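Local coordinates for protein quinoline 2-oxidoreductase medium subunit (Pseudomonas putida, PDB 1T3Q) that binds FAD and probably carries electrons through it, as the medium subunit of the molybdenum hydroxylase quinoline 2-oxidoreductase, at residues C[117-122]-C[153-158]; C[192-197]-C[213-218]; C[199-204]-C[233-238]. All coordinates share one frame; numbering follows the deposited sequence.

Interaction 1 (C[117-122]-C[153-158]); sequences HADAGA and KGHYFT. With FAD (flavin-adenine dinucleotide), chain R.
The H117 imidazole and the Y156 phenol lie side by side and point the same way, their planes inclined at 50°. H117 CG is anti to the backbone N (chi1 -177°), which brings NE2 to 3.3 Å from Y156 CE1. H117 O meets the edge of the same phenol ring, near CD1. A118 follows the end of helix 111-117 with positive phi. Its O accepts the N-H of Y156 at 2.8 Å. Its CB presses on T158 CG2 at 3.3 Å, tighter than normal carbon contact. D119 uses its two oxygens differently. OD1 accepts from G121 N at 2.6 Å, forming an Asx turn, and also lies at the edge of the H155 ring, beside CE1. OD2 accepts from a water that also bonds H117 NE2 and Y156 OH. A120 N donates to H155 ND1 at 2.9 Å, only 3° out of the ring plane. This in-plane bond helps to fix the ring's rotation, and the Y156 ring covers one of its faces. A leucine at H155 would probably leave the A120 N-H without its acceptor and take the ring edge away from D119 OD1. Further on, A122 CB touches FAD O2 at 3.1 Å. Across from this loop, G154 to F157 form a type II beta turn, and K153 and G154 both face F157 as a classic beta bulge. The turn backs the loop between helices 111-117 and 123-130, part of the FAD pocket in this FAD-binding domain.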
ATOM      1  N   HIS C 117      36.253 -12.326  28.415  1.00 22.28           N
ATOM      2  CA  HIS C 117      35.454 -13.317  27.696  1.00 22.34           C
ATOM      3  C   HIS C 117      36.218 -14.634  27.739  1.00 22.30           C
ATOM      4  O   HIS C 117      35.632 -15.706  27.893  1.00 23.63           O
ATOM      5  CB  HIS C 117      35.216 -12.884  26.248  1.00 21.42           C
ATOM      6  CG  HIS C 117      34.341 -13.825  25.477  1.00 24.11           C
ATOM      7  ND1 HIS C 117      33.093 -14.213  25.919  1.00 24.36           N
ATOM      8  CD2 HIS C 117      34.534 -14.459  24.296  1.00 22.82           C
ATOM      9  CE1 HIS C 117      32.558 -15.044  25.044  1.00 25.29           C
ATOM     10  NE2 HIS C 117      33.412 -15.211  24.050  1.00 24.09           N
ATOM     11  N   ALA C 118      37.536 -14.530  27.606  1.00 21.62           N
ATOM     12  CA  ALA C 118      38.442 -15.672  27.670  1.00 22.04           C
ATOM     13  C   ALA C 118      38.191 -16.832  26.707  1.00 24.01           C
ATOM     14  O   ALA C 118      38.216 -18.002  27.108  1.00 24.03           O
ATOM     15  CB  ALA C 118      38.494 -16.196  29.099  1.00 22.46           C
ATOM     16  N   ASP C 119      37.942 -16.525  25.442  1.00 23.08           N
ATOM     17  CA  ASP C 119      37.749 -17.595  24.473  1.00 24.45           C
ATOM     18  C   ASP C 119      39.131 -18.247  24.336  1.00 23.64           C
ATOM     19  O   ASP C 119      40.129 -17.553  24.149  1.00 21.28           O
ATOM     20  CB  ASP C 119      37.300 -17.034  23.122  1.00 23.63           C
ATOM     21  CG  ASP C 119      36.929 -18.127  22.135  1.00 25.28           C
ATOM     22  OD1 ASP C 119      37.714 -19.084  21.990  1.00 24.78           O
ATOM     23  OD2 ASP C 119      35.856 -18.032  21.501  1.00 25.91           O
ATOM     24  N   ALA C 120      39.189 -19.569  24.441  1.00 22.81           N
ATOM     25  CA  ALA C 120      40.461 -20.275  24.333  1.00 23.42           C
ATOM     26  C   ALA C 120      41.050 -20.130  22.935  1.00 23.81           C
ATOM     27  O   ALA C 120      42.210 -20.463  22.711  1.00 23.80           O
ATOM     28  CB  ALA C 120      40.277 -21.750  24.665  1.00 25.12           C
ATOM     29  N   GLY C 121      40.248 -19.626  22.001  1.00 23.22           N
ATOM     30  CA  GLY C 121      40.722 -19.452  20.641  1.00 23.25           C
ATOM     31  C   GLY C 121      41.083 -18.014  20.332  1.00 23.16           C
ATOM     32  O   GLY C 121      41.505 -17.707  19.221  1.00 25.40           O
ATOM     33  N   ALA C 122      40.934 -17.133  21.317  1.00 22.26           N
ATOM     34  CA  ALA C 122      41.225 -15.712  21.136  1.00 22.02           C
ATOM     35  C   ALA C 122      42.711 -15.378  21.206  1.00 22.39           C
ATOM     36  O   ALA C 122      43.471 -16.022  21.931  1.00 22.10           O
ATOM     37  CB  ALA C 122      40.465 -14.895  22.177  1.00 21.61           C
ATOM     38  N   LYS C 153      42.309 -19.182  32.939  1.00 25.48           N
ATOM     39  CA  LYS C 153      42.289 -20.536  33.478  1.00 27.93           C
ATOM     40  C   LYS C 153      41.753 -21.599  32.526  1.00 30.19           C
ATOM     41  O   LYS C 153      41.959 -22.795  32.747  1.00 30.08           O
ATOM     42  CB  LYS C 153      41.478 -20.551  34.774  1.00 29.38           C
ATOM     43  CG  LYS C 153      41.971 -19.550  35.812  1.00 29.42           C
ATOM     44  CD  LYS C 153      41.133 -19.595  37.081  1.00 32.16           C
ATOM     45  CE  LYS C 153      41.267 -20.930  37.798  1.00 33.84           C
ATOM     46  N   GLY C 154      41.064 -21.162  31.477  1.00 29.29           N
ATOM     47  CA  GLY C 154      40.510 -22.094  30.512  1.00 30.61           C
ATOM     48  C   GLY C 154      39.488 -21.430  29.611  1.00 30.93           C
ATOM     49  O   GLY C 154      39.279 -20.218  29.679  1.00 31.47           O
ATOM     50  N   HIS C 155      38.844 -22.223  28.763  1.00 30.97           N
ATOM     51  CA  HIS C 155      37.842 -21.696  27.850  1.00 31.12           C
ATOM     52  C   HIS C 155      36.702 -21.060  28.643  1.00 30.24           C
ATOM     53  O   HIS C 155      35.987 -21.749  29.373  1.00 27.91           O
ATOM     54  CB  HIS C 155      37.306 -22.820  26.963  1.00 33.62           C
ATOM     55  CG  HIS C 155      36.505 -22.335  25.799  1.00 36.32           C
ATOM     56  ND1 HIS C 155      36.977 -21.387  24.917  1.00 36.67           N
ATOM     57  CD2 HIS C 155      35.269 -22.674  25.361  1.00 38.81           C
ATOM     58  CE1 HIS C 155      36.067 -21.162  23.987  1.00 38.58           C
ATOM     59  NE2 HIS C 155      35.021 -21.932  24.233  1.00 40.14           N
ATOM     60  N   TYR C 156      36.541 -19.746  28.489  1.00 28.50           N
ATOM     61  CA  TYR C 156      35.509 -18.982  29.195  1.00 29.47           C
ATOM     62  C   TYR C 156      35.689 -19.128  30.701  1.00 29.00           C
ATOM     63  O   TYR C 156      34.717 -19.147  31.456  1.00 28.05           O
ATOM     64  CB  TYR C 156      34.102 -19.457  28.815  1.00 30.91           C
ATOM     65  CG  TYR C 156      33.798 -19.413  27.334  1.00 34.02           C
ATOM     66  CD1 TYR C 156      34.242 -18.358  26.537  1.00 35.03           C
ATOM     67  CD2 TYR C 156      33.052 -20.425  26.733  1.00 36.82           C
ATOM     68  CE1 TYR C 156      33.950 -18.313  25.177  1.00 36.77           C
ATOM     69  CE2 TYR C 156      32.752 -20.388  25.375  1.00 39.12           C
ATOM     70  CZ  TYR C 156      33.206 -19.331  24.602  1.00 39.24           C
ATOM     71  OH  TYR C 156      32.924 -19.303  23.256  1.00 41.51           O
ATOM     72  N   PHE C 157      36.941 -19.224  31.131  1.00 29.32           N
ATOM     73  CA  PHE C 157      37.255 -19.401  32.543  1.00 30.45           C
ATOM     74  C   PHE C 157      38.413 -18.495  32.958  1.00 29.28           C
ATOM     75  O   PHE C 157      39.544 -18.687  32.515  1.00 28.82           O
ATOM     76  CB  PHE C 157      37.631 -20.867  32.783  1.00 32.75           C
ATOM     77  CG  PHE C 157      37.783 -21.240  34.232  1.00 36.24           C
ATOM     78  CD1 PHE C 157      38.409 -22.434  34.581  1.00 36.52           C
ATOM     79  CD2 PHE C 157      37.281 -20.423  35.243  1.00 36.77           C
ATOM     80  CE1 PHE C 157      38.535 -22.811  35.916  1.00 37.55           C
ATOM     81  CE2 PHE C 157      37.401 -20.791  36.578  1.00 38.39           C
ATOM     82  CZ  PHE C 157      38.029 -21.988  36.916  1.00 37.21           C
ATOM     83  N   THR C 158      38.130 -17.509  33.805  1.00 28.47           N
ATOM     84  CA  THR C 158      39.169 -16.597  34.269  1.00 28.29           C
ATOM     85  C   THR C 158      39.223 -16.539  35.794  1.00 28.91           C
ATOM     86  O   THR C 158      38.366 -17.100  36.480  1.00 27.57           O
ATOM     87  CB  THR C 158      38.948 -15.160  33.755  1.00 28.30           C
ATOM     88  OG1 THR C 158      37.821 -14.582  34.426  1.00 27.46           O
ATOM     89  CG2 THR C 158      38.703 -15.160  32.255  1.00 27.55           C
TER
HETATM   90  PA  FAD R4931      32.046  -7.587  25.622  1.00 19.71           P
HETATM   91  O1A FAD R4931      31.455  -8.473  24.584  1.00 10.91           O
HETATM   92  O2A FAD R4931      31.338  -6.540  26.067  1.00 11.56           O
HETATM   93  O5B FAD R4931      32.064  -8.594  26.758  1.00 17.91           O
HETATM   94  C5B FAD R4931      33.056  -9.654  26.947  1.00 17.76           C
HETATM   95  C4B FAD R4931      32.787 -10.376  28.335  1.00 20.35           C
HETATM   96  O4B FAD R4931      33.743  -9.779  29.297  1.00 18.85           O
HETATM   97  C3B FAD R4931      31.389 -10.249  29.032  1.00 21.36           C
HETATM   98  O3B FAD R4931      31.073 -11.390  29.774  1.00 22.75           O
HETATM   99  C2B FAD R4931      31.574  -8.962  29.892  1.00 21.11           C
HETATM  100  O2B FAD R4931      30.732  -8.943  31.017  1.00 19.13           O
HETATM  101  C1B FAD R4931      32.991  -9.107  30.364  1.00 19.77           C
HETATM  102  N9A FAD R4931      33.722  -7.852  30.533  1.00 17.70           N
HETATM  103  C8A FAD R4931      33.992  -6.905  29.566  1.00 19.85           C
HETATM  104  N7A FAD R4931      34.865  -5.983  29.967  1.00 16.63           N
HETATM  105  C5A FAD R4931      35.167  -6.330  31.263  1.00 18.37           C
HETATM  106  C6A FAD R4931      36.095  -5.733  32.276  1.00 18.29           C
HETATM  107  N6A FAD R4931      36.805  -4.650  32.080  1.00 14.40           N
HETATM  108  N1A FAD R4931      36.136  -6.399  33.494  1.00 17.44           N
HETATM  109  C2A FAD R4931      35.400  -7.537  33.747  1.00 20.01           C
HETATM  110  N3A FAD R4931      34.528  -8.145  32.891  1.00 16.92           N
HETATM  111  C4A FAD R4931      34.400  -7.475  31.678  1.00 18.05           C
HETATM  112  N1  FAD R4931      38.182 -12.260  19.052  1.00 21.55           N
HETATM  113  C2  FAD R4931      39.410 -12.740  18.839  1.00 23.82           C
HETATM  114  O2  FAD R4931      40.176 -12.961  19.743  1.00 24.08           O
HETATM  115  N3  FAD R4931      39.817 -13.207  17.543  1.00 20.66           N
HETATM  116  C4  FAD R4931      38.930 -13.264  16.470  1.00 21.85           C
HETATM  117  O4  FAD R4931      39.317 -13.703  15.410  1.00 22.73           O
HETATM  118  C4X FAD R4931      37.555 -12.815  16.710  1.00 21.07           C
HETATM  119  N5  FAD R4931      36.626 -12.846  15.699  1.00 19.84           N
HETATM  120  C5X FAD R4931      35.373 -12.314  15.944  1.00 19.80           C
HETATM  121  C6  FAD R4931      34.415 -12.360  14.880  1.00 19.80           C
HETATM  122  C7  FAD R4931      33.129 -11.843  15.035  1.00 18.76           C
HETATM  123  C7M FAD R4931      32.146 -11.947  13.889  1.00 19.91           C
HETATM  124  C8  FAD R4931      32.739 -11.207  16.316  1.00 18.80           C
HETATM  125  C8M FAD R4931      31.366 -10.623  16.552  1.00 17.89           C
HETATM  126  C9  FAD R4931      33.685 -11.133  17.374  1.00 17.91           C
HETATM  127  C9A FAD R4931      34.992 -11.693  17.207  1.00 19.03           C
HETATM  128  N10 FAD R4931      36.021 -11.684  18.250  1.00 18.70           N
HETATM  129  C10 FAD R4931      37.242 -12.251  18.046  1.00 21.51           C
HETATM  130  C1' FAD R4931      35.636 -11.211  19.607  1.00 18.72           C
HETATM  131  C2' FAD R4931      36.150  -9.776  19.923  1.00 18.90           C
HETATM  132  O2' FAD R4931      37.562  -9.816  20.154  1.00 21.15           O
HETATM  133  C3' FAD R4931      35.376  -9.318  21.162  1.00 19.23           C
HETATM  134  O3' FAD R4931      35.321  -7.887  21.088  1.00 20.96           O
HETATM  135  C4' FAD R4931      36.044  -9.737  22.499  1.00 19.76           C
HETATM  136  O4' FAD R4931      36.166 -11.159  22.596  1.00 19.98           O
HETATM  137  C5' FAD R4931      35.152  -9.240  23.602  1.00 17.81           C
HETATM  138  O5' FAD R4931      35.499  -7.762  23.927  1.00 18.36           O
HETATM  139  P   FAD R4931      34.378  -6.771  24.096  1.00 19.94           P
HETATM  140  O1P FAD R4931      35.065  -5.451  24.463  1.00 19.02           O
HETATM  141  O2P FAD R4931      33.494  -6.746  23.025  1.00 19.37           O
HETATM  142  O3P FAD R4931      33.594  -7.193  25.269  1.00 17.50           O
HETATM  143  O   HOH W   1      33.473 -16.884  21.935  1.00 27.09           O

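Interaction 2 (C[192-197]-C[213-218])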
ATOM      1  N   LEU C 192      42.640 -22.157  14.088  1.00 32.46           N
ATOM      2  CA  LEU C 192      42.601 -23.540  14.531  1.00 32.77           C
ATOM      3  C   LEU C 192      43.803 -23.682  15.460  1.00 32.59           C
ATOM      4  O   LEU C 192      43.759 -24.415  16.445  1.00 32.12           O
ATOM      5  CB  LEU C 192      42.737 -24.501  13.348  1.00 33.67           C
ATOM      6  CG  LEU C 192      41.543 -24.602  12.393  1.00 35.26           C
ATOM      7  CD1 LEU C 192      41.832 -25.646  11.328  1.00 34.41           C
ATOM      8  CD2 LEU C 192      40.291 -24.977  13.174  1.00 35.07           C
ATOM      9  N   VAL C 193      44.871 -22.954  15.131  1.00 30.36           N
ATOM     10  CA  VAL C 193      46.102 -22.961  15.917  1.00 27.97           C
ATOM     11  C   VAL C 193      46.879 -21.661  15.718  1.00 27.76           C
ATOM     12  O   VAL C 193      46.910 -21.105  14.618  1.00 26.91           O
ATOM     13  CB  VAL C 193      47.040 -24.134  15.514  1.00 29.53           C
ATOM     14  CG1 VAL C 193      46.351 -25.470  15.745  1.00 29.62           C
ATOM     15  CG2 VAL C 193      47.453 -23.998  14.047  1.00 28.49           C
ATOM     16  N   MET C 194      47.487 -21.167  16.790  1.00 25.77           N
ATOM     17  CA  MET C 194      48.297 -19.961  16.705  1.00 24.25           C
ATOM     18  C   MET C 194      49.597 -20.225  17.449  1.00 23.29           C
ATOM     19  O   MET C 194      49.658 -21.103  18.307  1.00 22.31           O
ATOM     20  CB  MET C 194      47.569 -18.749  17.294  1.00 24.56           C
ATOM     21  CG  MET C 194      47.137 -18.873  18.748  1.00 23.86           C
ATOM     22  SD  MET C 194      46.371 -17.331  19.304  1.00 25.91           S
ATOM     23  CE  MET C 194      44.743 -17.482  18.623  1.00 24.47           C
ATOM     24  N   ALA C 195      50.644 -19.489  17.095  1.00 22.32           N
ATOM     25  CA  ALA C 195      51.934 -19.669  17.737  1.00 23.96           C
ATOM     26  C   ALA C 195      52.726 -18.371  17.746  1.00 24.05           C
ATOM     27  O   ALA C 195      52.585 -17.527  16.857  1.00 22.41           O
ATOM     28  CB  ALA C 195      52.730 -20.763  17.025  1.00 23.88           C
ATOM     29  N   ALA C 196      53.552 -18.219  18.771  1.00 23.46           N
ATOM     30  CA  ALA C 196      54.382 -17.039  18.918  1.00 23.82           C
ATOM     31  C   ALA C 196      55.784 -17.517  19.240  1.00 23.41           C
ATOM     32  O   ALA C 196      55.967 -18.536  19.910  1.00 23.13           O
ATOM     33  CB  ALA C 196      53.851 -16.152  20.041  1.00 23.63           C
ATOM     34  N   ALA C 197      56.775 -16.790  18.747  1.00 24.05           N
ATOM     35  CA  ALA C 197      58.158 -17.153  18.996  1.00 23.30           C
ATOM     36  C   ALA C 197      58.934 -15.902  19.365  1.00 25.24           C
ATOM     37  O   ALA C 197      59.000 -14.950  18.584  1.00 24.15           O
ATOM     38  CB  ALA C 197      58.764 -17.801  17.757  1.00 24.25           C
ATOM     39  N   LEU C 213      52.150 -21.848  22.028  1.00 22.62           N
ATOM     40  CA  LEU C 213      51.077 -22.235  21.123  1.00 23.53           C
ATOM     41  C   LEU C 213      49.732 -21.935  21.769  1.00 24.34           C
ATOM     42  O   LEU C 213      49.537 -22.180  22.962  1.00 22.83           O
ATOM     43  CB  LEU C 213      51.159 -23.727  20.788  1.00 25.47           C
ATOM     44  CG  LEU C 213      52.214 -24.164  19.766  1.00 26.76           C
ATOM     45  CD1 LEU C 213      53.613 -23.909  20.310  1.00 26.42           C
ATOM     46  CD2 LEU C 213      52.034 -25.638  19.464  1.00 27.48           C
ATOM     47  N   GLY C 214      48.811 -21.398  20.979  1.00 23.32           N
ATOM     48  CA  GLY C 214      47.493 -21.086  21.495  1.00 24.84           C
ATOM     49  C   GLY C 214      46.407 -21.720  20.650  1.00 24.99           C
ATOM     50  O   GLY C 214      46.664 -22.173  19.534  1.00 23.95           O
ATOM     51  N   ALA C 215      45.192 -21.759  21.192  1.00 25.22           N
ATOM     52  CA  ALA C 215      44.036 -22.322  20.498  1.00 26.86           C
ATOM     53  C   ALA C 215      44.123 -23.831  20.295  1.00 27.60           C
ATOM     54  O   ALA C 215      43.210 -24.439  19.742  1.00 29.47           O
ATOM     55  CB  ALA C 215      43.840 -21.621  19.155  1.00 25.86           C
ATOM     56  N   VAL C 216      45.222 -24.437  20.725  1.00 28.82           N
ATOM     57  CA  VAL C 216      45.364 -25.879  20.591  1.00 28.91           C
ATOM     58  C   VAL C 216      44.725 -26.492  21.826  1.00 28.90           C
ATOM     59  O   VAL C 216      43.994 -27.481  21.746  1.00 27.75           O
ATOM     60  CB  VAL C 216      46.844 -26.298  20.501  1.00 29.82           C
ATOM     61  CG1 VAL C 216      46.946 -27.810  20.375  1.00 31.12           C
ATOM     62  CG2 VAL C 216      47.491 -25.638  19.303  1.00 29.52           C
ATOM     63  N   GLU C 217      45.006 -25.889  22.975  1.00 30.03           N
ATOM     64  CA  GLU C 217      44.436 -26.339  24.234  1.00 31.63           C
ATOM     65  C   GLU C 217      43.700 -25.171  24.878  1.00 31.94           C
ATOM     66  O   GLU C 217      43.764 -24.047  24.378  1.00 32.94           O
ATOM     67  CB  GLU C 217      45.534 -26.892  25.148  1.00 32.38           C
ATOM     68  CG  GLU C 217      46.036 -28.248  24.665  1.00 34.51           C
ATOM     69  CD  GLU C 217      47.051 -28.885  25.585  1.00 35.80           C
ATOM     70  OE1 GLU C 217      47.367 -30.074  25.369  1.00 33.39           O
ATOM     71  OE2 GLU C 217      47.535 -28.202  26.514  1.00 38.07           O
ATOM     72  N   GLU C 218      42.995 -25.433  25.973  1.00 32.34           N
ATOM     73  CA  GLU C 218      42.227 -24.392  26.646  1.00 34.29           C
ATOM     74  C   GLU C 218      43.019 -23.201  27.169  1.00 32.98           C
ATOM     75  O   GLU C 218      42.441 -22.152  27.460  1.00 34.57           O
ATOM     76  CB  GLU C 218      41.399 -24.995  27.778  1.00 36.94           C
ATOM     77  CG  GLU C 218      40.020 -25.435  27.326  1.00 41.94           C
ATOM     78  CD  GLU C 218      39.110 -25.768  28.484  1.00 44.26           C
ATOM     79  OE1 GLU C 218      39.114 -25.012  29.479  1.00 45.64           O
ATOM     80  OE2 GLU C 218      38.384 -26.781  28.395  1.00 47.62           O
TER
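M194 and G214 face each other in the antiparallel hairpin formed by strands 193-202 and 205-214. The hairpin belongs to the four-stranded sheet of the CO dehydrogenase flavoprotein C-terminal domain. M194 with G214 is the hydrogen-bonded pair. M194 N donates to G214 O at 3.0 Å, and G214 N donates to M194 O at 2.8 Å. A195 with L213 is the neighbouring non-hydrogen-bonded pair.

The main hollow is G214, which has no side chain. The M194 side chain fills it. Its first torsion (chi1 58°) sets CG between the backbone N and the carbonyl carbon, leaning over the glycine. CG comes to 3.5 Å from G214 C. A CB on G214 would run into CG, so the missing side chain makes room for the methionine. The chain then bends at chi3, and CE lies 4.3 Å from A215 CB. M194 also touches E123 and F126 of helix 123-130, and E123 binds FAD.

The opposite face carries A195 and L213. A195 is a small bump, and its CB faces L213 CG at 4.4 Å. Helix 261-284 covers this pair through T272.

Past G214 the chain leaves the strand. A215 has positive phi, and its CB bulges toward the other strand, over L192 O and V193 CA. L192 O and A215 O are both acceptors, so their approach is not a bond. Beyond A215, V216 lies against V193, and L251 and P253 touch V216 as well. The two valines are set at a slant, branch to branch, with V193 CG1 3.7 Å from V216 CG2.

Interaction 3 (C[199-204]-C[233-238])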
ATOM      1  N   LEU C 199      62.604 -14.608  20.381  1.00 25.45           N
ATOM      2  CA  LEU C 199      63.998 -15.019  20.368  1.00 26.26           C
ATOM      3  C   LEU C 199      64.998 -13.926  20.676  1.00 29.11           C
ATOM      4  O   LEU C 199      64.766 -12.746  20.407  1.00 29.77           O
ATOM      5  CB  LEU C 199      64.363 -15.602  19.003  1.00 25.50           C
ATOM      6  CG  LEU C 199      63.509 -16.737  18.452  1.00 24.63           C
ATOM      7  CD1 LEU C 199      64.020 -17.107  17.069  1.00 23.81           C
ATOM      8  CD2 LEU C 199      63.555 -17.932  19.389  1.00 22.87           C
ATOM      9  N   SER C 200      66.121 -14.349  21.240  1.00 31.14           N
ATOM     10  CA  SER C 200      67.229 -13.465  21.547  1.00 33.38           C
ATOM     11  C   SER C 200      68.385 -14.095  20.779  1.00 34.07           C
ATOM     12  O   SER C 200      68.740 -15.253  21.015  1.00 32.42           O
ATOM     13  CB  SER C 200      67.527 -13.457  23.043  1.00 35.07           C
ATOM     14  OG  SER C 200      68.676 -12.673  23.306  1.00 39.50           O
ATOM     15  N   MET C 201      68.950 -13.347  19.840  1.00 35.07           N
ATOM     16  CA  MET C 201      70.044 -13.856  19.032  1.00 38.47           C
ATOM     17  C   MET C 201      71.329 -13.078  19.279  1.00 40.42           C
ATOM     18  O   MET C 201      71.343 -11.850  19.232  1.00 41.07           O
ATOM     19  CB  MET C 201      69.686 -13.771  17.546  1.00 38.23           C
ATOM     20  CG  MET C 201      68.345 -14.392  17.170  1.00 40.71           C
ATOM     21  SD  MET C 201      68.284 -16.191  17.317  1.00 43.20           S
ATOM     22  CE  MET C 201      68.836 -16.676  15.683  1.00 40.16           C
ATOM     23  N   GLN C 202      72.405 -13.806  19.550  1.00 42.96           N
ATOM     24  CA  GLN C 202      73.710 -13.203  19.778  1.00 45.52           C
ATOM     25  C   GLN C 202      74.536 -13.779  18.640  1.00 46.61           C
ATOM     26  O   GLN C 202      75.076 -14.881  18.743  1.00 46.98           O
ATOM     27  CB  GLN C 202      74.272 -13.642  21.127  1.00 47.19           C
ATOM     28  CG  GLN C 202      75.020 -12.552  21.867  1.00 49.52           C
ATOM     29  CD  GLN C 202      74.274 -12.046  23.088  1.00 50.54           C
ATOM     30  OE1 GLN C 202      73.949 -12.814  23.994  1.00 52.00           O
ATOM     31  NE2 GLN C 202      74.008 -10.748  23.124  1.00 51.22           N
ATOM     32  N   GLY C 203      74.617 -13.027  17.549  1.00 47.74           N
ATOM     33  CA  GLY C 203      75.322 -13.502  16.377  1.00 48.29           C
ATOM     34  C   GLY C 203      74.232 -14.201  15.593  1.00 48.16           C
ATOM     35  O   GLY C 203      73.116 -13.691  15.505  1.00 50.30           O
ATOM     36  N   GLY C 204      74.528 -15.363  15.030  1.00 47.68           N
ATOM     37  CA  GLY C 204      73.506 -16.084  14.295  1.00 44.86           C
ATOM     38  C   GLY C 204      73.075 -17.257  15.149  1.00 42.64           C
ATOM     39  O   GLY C 204      72.567 -18.256  14.648  1.00 44.25           O
ATOM     40  N   LYS C 233      71.527 -22.848  19.621  1.00 28.16           N
ATOM     41  CA  LYS C 233      71.514 -23.367  18.264  1.00 29.71           C
ATOM     42  C   LYS C 233      71.346 -22.335  17.160  1.00 29.92           C
ATOM     43  O   LYS C 233      70.739 -21.280  17.354  1.00 31.16           O
ATOM     44  CB  LYS C 233      70.440 -24.455  18.137  1.00 30.09           C
ATOM     45  CG  LYS C 233      70.746 -25.665  19.005  1.00 31.11           C
ATOM     46  CD  LYS C 233      69.875 -26.855  18.687  1.00 31.14           C
ATOM     47  CE  LYS C 233      70.280 -28.039  19.540  1.00 30.00           C
ATOM     48  NZ  LYS C 233      70.180 -27.706  20.989  1.00 28.41           N
ATOM     49  N   VAL C 234      71.940 -22.635  16.009  1.00 29.53           N
ATOM     50  CA  VAL C 234      71.819 -21.785  14.840  1.00 30.79           C
ATOM     51  C   VAL C 234      70.478 -22.247  14.299  1.00 30.43           C
ATOM     52  O   VAL C 234      70.318 -23.418  13.950  1.00 31.39           O
ATOM     53  CB  VAL C 234      72.909 -22.083  13.793  1.00 32.18           C
ATOM     54  CG1 VAL C 234      72.613 -21.324  12.506  1.00 33.24           C
ATOM     55  CG2 VAL C 234      74.273 -21.689  14.337  1.00 33.80           C
ATOM     56  N   ILE C 235      69.513 -21.339  14.247  1.00 31.23           N
ATOM     57  CA  ILE C 235      68.182 -21.691  13.789  1.00 31.20           C
ATOM     58  C   ILE C 235      68.019 -21.771  12.276  1.00 31.88           C
ATOM     59  O   ILE C 235      68.040 -20.760  11.574  1.00 31.22           O
ATOM     60  CB  ILE C 235      67.143 -20.714  14.373  1.00 31.97           C
ATOM     61  CG1 ILE C 235      67.174 -20.803  15.901  1.00 32.75           C
ATOM     62  CG2 ILE C 235      65.748 -21.048  13.848  1.00 32.08           C
ATOM     63  CD1 ILE C 235      66.274 -19.815  16.607  1.00 34.64           C
ATOM     64  N   ASP C 236      67.867 -22.995  11.784  1.00 31.48           N
ATOM     65  CA  ASP C 236      67.656 -23.228  10.366  1.00 33.01           C
ATOM     66  C   ASP C 236      66.423 -24.113  10.230  1.00 32.80           C
ATOM     67  O   ASP C 236      65.789 -24.457  11.232  1.00 30.22           O
ATOM     68  CB  ASP C 236      68.885 -23.886   9.720  1.00 34.27           C
ATOM     69  CG  ASP C 236      69.206 -25.252  10.298  1.00 37.04           C
ATOM     70  OD1 ASP C 236      70.251 -25.815   9.909  1.00 38.74           O
ATOM     71  OD2 ASP C 236      68.430 -25.770  11.130  1.00 37.67           O
ATOM     72  N   GLU C 237      66.080 -24.478   9.000  1.00 32.59           N
ATOM     73  CA  GLU C 237      64.899 -25.299   8.759  1.00 32.53           C
ATOM     74  C   GLU C 237      64.795 -26.552   9.620  1.00 32.34           C
ATOM     75  O   GLU C 237      63.768 -26.779  10.262  1.00 32.98           O
ATOM     76  CB  GLU C 237      64.820 -25.685   7.278  1.00 33.34           C
ATOM     77  N   SER C 238      65.846 -27.364   9.645  1.00 31.83           N
ATOM     78  CA  SER C 238      65.816 -28.597  10.427  1.00 32.39           C
ATOM     79  C   SER C 238      65.680 -28.347  11.927  1.00 30.81           C
ATOM     80  O   SER C 238      64.999 -29.097  12.627  1.00 30.58           O
ATOM     81  CB  SER C 238      67.070 -29.433  10.155  1.00 34.93           C
ATOM     82  OG  SER C 238      68.242 -28.737  10.538  1.00 41.08           O
TER
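L199 and I235 meet tip to tip, where the far end of a beta hairpin faces the loop leading into a helix. The hairpin is made of strands 193-202 and 205-214, and the helix is 237-248. Both lie in the CO dehydrogenase flavoprotein C-terminal domain, near the surface.

The apolar contacts all gather on one methyl group. I235 has CG1 anti to the carbonyl carbon (chi1 -61°); its chain is extended at chi2, and this carries CD1 out to L199. L199 CD1 touches I235 CD1 at 3.6 Å. M201 arrives aslant, its chain bent at chi2 and chi3, and its CE lies 4.2 Å from the same I235 CD1. Helix 261-284 packs against all three side chains: A279 meets L199, A283 meets M201, and I276 and A280 meet I235.

The polar bonds of residues 233-238 cap the helix or go to residues other than L199, M201 and I235. D236 is the N-cap of helix 237-248, and its side chain caps a backbone N just beyond S238. D236 OD2 also accepts from S238 OG at 3.0 Å, met from above the carboxylate plane, and is bonded to T239 OG1. K233 turns from the hairpin toward F229. Its NZ bonds F229 O, and the charge makes a cation-pi contact with the F229 ring. The K233 backbone is hydrogen-bonded to C206 of strand 205-214, a direct link from the loop to the hairpin.

The last kind of contact is backbone oxygen against carbon. G204 O lies beside the fork of V234, 3.7 Å from V234 CG1 and 3.8 Å from V234 CG2.

Interaction 2 is a buried contact, interaction 1 is partly buried, and interaction 3 lies at the surface. Interactions 2 and 3 use the same strand, 193-202, at its two ends, and helix 261-284 packs on both. Interaction 1 belongs to the FAD-binding domain, beside the flavin. It touches interaction 2 directly: E218 OE1 probably accepts from H155 N at 2.9 Å, and M194 CE packs on G121 O. Interaction 3 is about 19 Å from interaction 1 at the nearest atoms. Chemistry follows place. Near the flavin, histidines, a tyrosine, an aspartate and a shared water join backbone bonds. The sheet combines backbone bonds with apolar fit. The outer hairpin end relies on apolar contact.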